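Local coordinates for protein propionate kinase (Francisella tularensis subsp. tularensis, PDB 3KHY) that probably transfers phosphate between ATP and a short-chain carboxylate such as acetate, in a magnesium-dependent and reversible reaction, at residues H84-G89 against A139-A144. Residues are numbered along the deposited sequence; the frame is centred on the assembly and turned at random.
Sequences HRVVHG and AVFDTA
Strands 84-86 and 139-141 run parallel as neighbours, their short axes passing 4.7 Å apart at closest approach with 35° between their N-to-C directions, in the N-terminal sheet of an acetokinase, a member of the actin-like ATPase clan. Register is fixed by three backbone hydrogen bonds: Val-140 N to His-84 O, Val-86 N to Val-140 O and Asp-142 N to Val-86 O, each 2.9 Å. At the C-terminal strand ends, where the active site of this fold is expected, Arg-85, the predicted substrate-binding residue, meets Asp-142, the predicted proton donor/acceptor. With CG anti to the backbone N (chi1 -173°), the arginine chain extends until NE lies 3.1 Å from Asp-142 OD1 in a salt bridge; the weak hydrogen bond from NE goes to OD2. Guanidinium and carboxylate planes stand 64° apart, so the flat, two-pronged pairing is not formed, although both NE and NH2 approach OD1. Arg-85 NH2 also forms a salt bridge with Glu-372, a predicted magnesium ligand, so the guanidinium links two acidic residues of the probable site. On the face opposite Arg-85 and Val-140, Val-86 and Phe-141 lie side by side, Val-86 CG1 to Phe-141 CD1 3.5 Å, and Phe-93 stacks on the phenyl ring. Beyond the strands, Thr-143 touches the turn with both branches: CG2 sits over the face of the His-88 ring, 3.8 Å from its centroid in a CH-pi contact, while OG1 accepts a nearly straight 2.9 Å hydrogen bond from Gly-89 N.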
ATOM      1  N   HIS A  84     -18.736 -24.085  -8.901  1.00 19.92           N
ATOM      2  CA  HIS A  84     -18.560 -22.824  -9.612  1.00 19.44           C
ATOM      3  C   HIS A  84     -17.583 -21.935  -8.882  1.00 26.76           C
ATOM      4  O   HIS A  84     -17.734 -21.692  -7.683  1.00 21.42           O
ATOM      5  CB  HIS A  84     -19.885 -22.062  -9.696  1.00 22.60           C
ATOM      6  CG  HIS A  84     -20.955 -22.779 -10.461  1.00 24.72           C
ATOM      7  ND1 HIS A  84     -21.204 -22.536 -11.792  1.00 30.30           N
ATOM      8  CD2 HIS A  84     -21.843 -23.726 -10.077  1.00 30.53           C
ATOM      9  CE1 HIS A  84     -22.201 -23.302 -12.199  1.00 34.71           C
ATOM     10  NE2 HIS A  84     -22.603 -24.038 -11.179  1.00 34.87           N
ATOM     11  N   ARG A  85     -16.587 -21.436  -9.604  1.00 24.80           N
ATOM     12  CA  ARG A  85     -15.764 -20.359  -9.084  1.00 23.05           C
ATOM     13  C   ARG A  85     -16.615 -19.104  -9.038  1.00 24.31           C
ATOM     14  O   ARG A  85     -17.349 -18.811  -9.986  1.00 24.17           O
ATOM     15  CB  ARG A  85     -14.556 -20.124  -9.994  1.00 28.62           C
ATOM     16  CG  ARG A  85     -13.544 -19.128  -9.435  1.00 30.00           C
ATOM     17  CD  ARG A  85     -12.307 -19.061 -10.338  1.00 29.56           C
ATOM     18  NE  ARG A  85     -11.168 -18.479  -9.640  1.00 44.67           N
ATOM     19  CZ  ARG A  85     -10.072 -19.159  -9.312  1.00 53.97           C
ATOM     20  NH1 ARG A  85      -9.958 -20.441  -9.640  1.00 52.92           N
ATOM     21  NH2 ARG A  85      -9.082 -18.554  -8.671  1.00 59.62           N
ATOM     22  N   VAL A  86     -16.544 -18.384  -7.922  1.00 17.71           N
ATOM     23  CA  VAL A  86     -17.136 -17.066  -7.816  1.00 18.42           C
ATOM     24  C   VAL A  86     -16.059 -16.124  -7.298  1.00 22.09           C
ATOM     25  O   VAL A  86     -15.489 -16.357  -6.237  1.00 20.08           O
ATOM     26  CB  VAL A  86     -18.354 -17.068  -6.875  1.00 21.40           C
ATOM     27  CG1 VAL A  86     -18.856 -15.648  -6.648  1.00 22.88           C
ATOM     28  CG2 VAL A  86     -19.464 -17.943  -7.462  1.00 25.64           C
ATOM     29  N   VAL A  87     -15.772 -15.064  -8.045  1.00 20.57           N
ATOM     30  CA  VAL A  87     -14.646 -14.197  -7.710  1.00 18.55           C
ATOM     31  C   VAL A  87     -14.845 -13.388  -6.428  1.00 17.17           C
ATOM     32  O   VAL A  87     -13.889 -13.168  -5.686  1.00 18.85           O
ATOM     33  CB  VAL A  87     -14.248 -13.280  -8.902  1.00 25.40           C
ATOM     34  CG1 VAL A  87     -13.879 -14.132 -10.124  1.00 26.85           C
ATOM     35  CG2 VAL A  87     -15.377 -12.329  -9.255  1.00 24.87           C
ATOM     36  N   HIS A  88     -16.070 -12.958  -6.133  1.00 14.32           N
ATOM     37  CA  HIS A  88     -16.261 -12.107  -4.957  1.00 19.00           C
ATOM     38  C   HIS A  88     -17.513 -12.429  -4.142  1.00 19.99           C
ATOM     39  O   HIS A  88     -18.628 -12.316  -4.646  1.00 22.95           O
ATOM     40  CB  HIS A  88     -16.260 -10.631  -5.359  1.00 20.78           C
ATOM     41  CG  HIS A  88     -15.684  -9.721  -4.321  1.00 16.44           C
ATOM     42  ND1 HIS A  88     -16.170  -9.659  -3.036  1.00 13.77           N
ATOM     43  CD2 HIS A  88     -14.663  -8.832  -4.381  1.00 18.50           C
ATOM     44  CE1 HIS A  88     -15.482  -8.766  -2.346  1.00 17.41           C
ATOM     45  NE2 HIS A  88     -14.561  -8.248  -3.140  1.00 16.94           N
ATOM     46  N   GLY A  89     -17.315 -12.818  -2.880  1.00 20.86           N
ATOM     47  CA  GLY A  89     -18.415 -13.131  -1.970  1.00 19.13           C
ATOM     48  C   GLY A  89     -18.597 -12.156  -0.813  1.00 23.35           C
ATOM     49  O   GLY A  89     -19.325 -12.441   0.151  1.00 23.82           O
ATOM     50  N   ALA A 139     -20.888 -23.087  -4.756  1.00 27.93           N
ATOM     51  CA  ALA A 139     -20.118 -21.888  -5.084  1.00 23.62           C
ATOM     52  C   ALA A 139     -18.872 -21.803  -4.190  1.00 23.02           C
ATOM     53  O   ALA A 139     -18.964 -21.963  -2.970  1.00 22.73           O
ATOM     54  CB  ALA A 139     -20.971 -20.653  -4.910  1.00 24.96           C
ATOM     55  N   VAL A 140     -17.717 -21.570  -4.810  1.00 22.13           N
ATOM     56  CA  VAL A 140     -16.448 -21.460  -4.099  1.00 19.90           C
ATOM     57  C   VAL A 140     -15.853 -20.084  -4.402  1.00 16.81           C
ATOM     58  O   VAL A 140     -15.551 -19.778  -5.561  1.00 19.62           O
ATOM     59  CB  VAL A 140     -15.470 -22.555  -4.559  1.00 20.71           C
ATOM     60  CG1 VAL A 140     -14.151 -22.456  -3.795  1.00 23.80           C
ATOM     61  CG2 VAL A 140     -16.098 -23.952  -4.394  1.00 24.10           C
ATOM     62  N   PHE A 141     -15.678 -19.271  -3.365  1.00 18.19           N
ATOM     63  CA  PHE A 141     -15.364 -17.848  -3.522  1.00 14.68           C
ATOM     64  C   PHE A 141     -13.874 -17.542  -3.369  1.00 17.93           C
ATOM     65  O   PHE A 141     -13.245 -18.002  -2.417  1.00 17.52           O
ATOM     66  CB  PHE A 141     -16.155 -17.031  -2.493  1.00 17.37           C
ATOM     67  CG  PHE A 141     -17.623 -17.347  -2.473  1.00 21.96           C
ATOM     68  CD1 PHE A 141     -18.505 -16.641  -3.275  1.00 22.68           C
ATOM     69  CD2 PHE A 141     -18.114 -18.370  -1.675  1.00 20.86           C
ATOM     70  CE1 PHE A 141     -19.868 -16.944  -3.274  1.00 22.03           C
ATOM     71  CE2 PHE A 141     -19.467 -18.680  -1.666  1.00 21.13           C
ATOM     72  CZ  PHE A 141     -20.346 -17.963  -2.468  1.00 22.00           C
ATOM     73  N   ASP A 142     -13.325 -16.748  -4.293  1.00 17.99           N
ATOM     74  CA  ASP A 142     -11.911 -16.355  -4.248  1.00 17.03           C
ATOM     75  C   ASP A 142     -11.614 -15.509  -3.016  1.00 14.02           C
ATOM     76  O   ASP A 142     -10.453 -15.307  -2.661  1.00 17.23           O
ATOM     77  CB  ASP A 142     -11.526 -15.532  -5.483  1.00 22.11           C
ATOM     78  CG  ASP A 142     -11.584 -16.333  -6.777  1.00 30.91           C
ATOM     79  OD1 ASP A 142     -11.618 -17.581  -6.728  1.00 34.38           O
ATOM     80  OD2 ASP A 142     -11.596 -15.700  -7.853  1.00 30.20           O
ATOM     81  N   THR A 143     -12.662 -14.991  -2.385  1.00 17.45           N
ATOM     82  CA  THR A 143     -12.505 -14.102  -1.234  1.00 14.58           C
ATOM     83  C   THR A 143     -12.701 -14.812   0.110  1.00 17.87           C
ATOM     84  O   THR A 143     -12.304 -14.290   1.149  1.00 20.06           O
ATOM     85  CB  THR A 143     -13.492 -12.924  -1.306  1.00 14.40           C
ATOM     86  OG1 THR A 143     -14.803 -13.432  -1.585  1.00 15.89           O
ATOM     87  CG2 THR A 143     -13.088 -11.930  -2.408  1.00 13.97           C
ATOM     88  N   ALA A 144     -13.294 -16.002   0.096  1.00 13.09           N
ATOM     89  CA  ALA A 144     -13.711 -16.651   1.352  1.00 15.88           C
ATOM     90  C   ALA A 144     -12.555 -16.925   2.322  1.00 20.26           C
ATOM     91  O   ALA A 144     -12.672 -16.667   3.526  1.00 17.63           O
ATOM     92  CB  ALA A 144     -14.459 -17.942   1.057  1.00 19.26           C
TER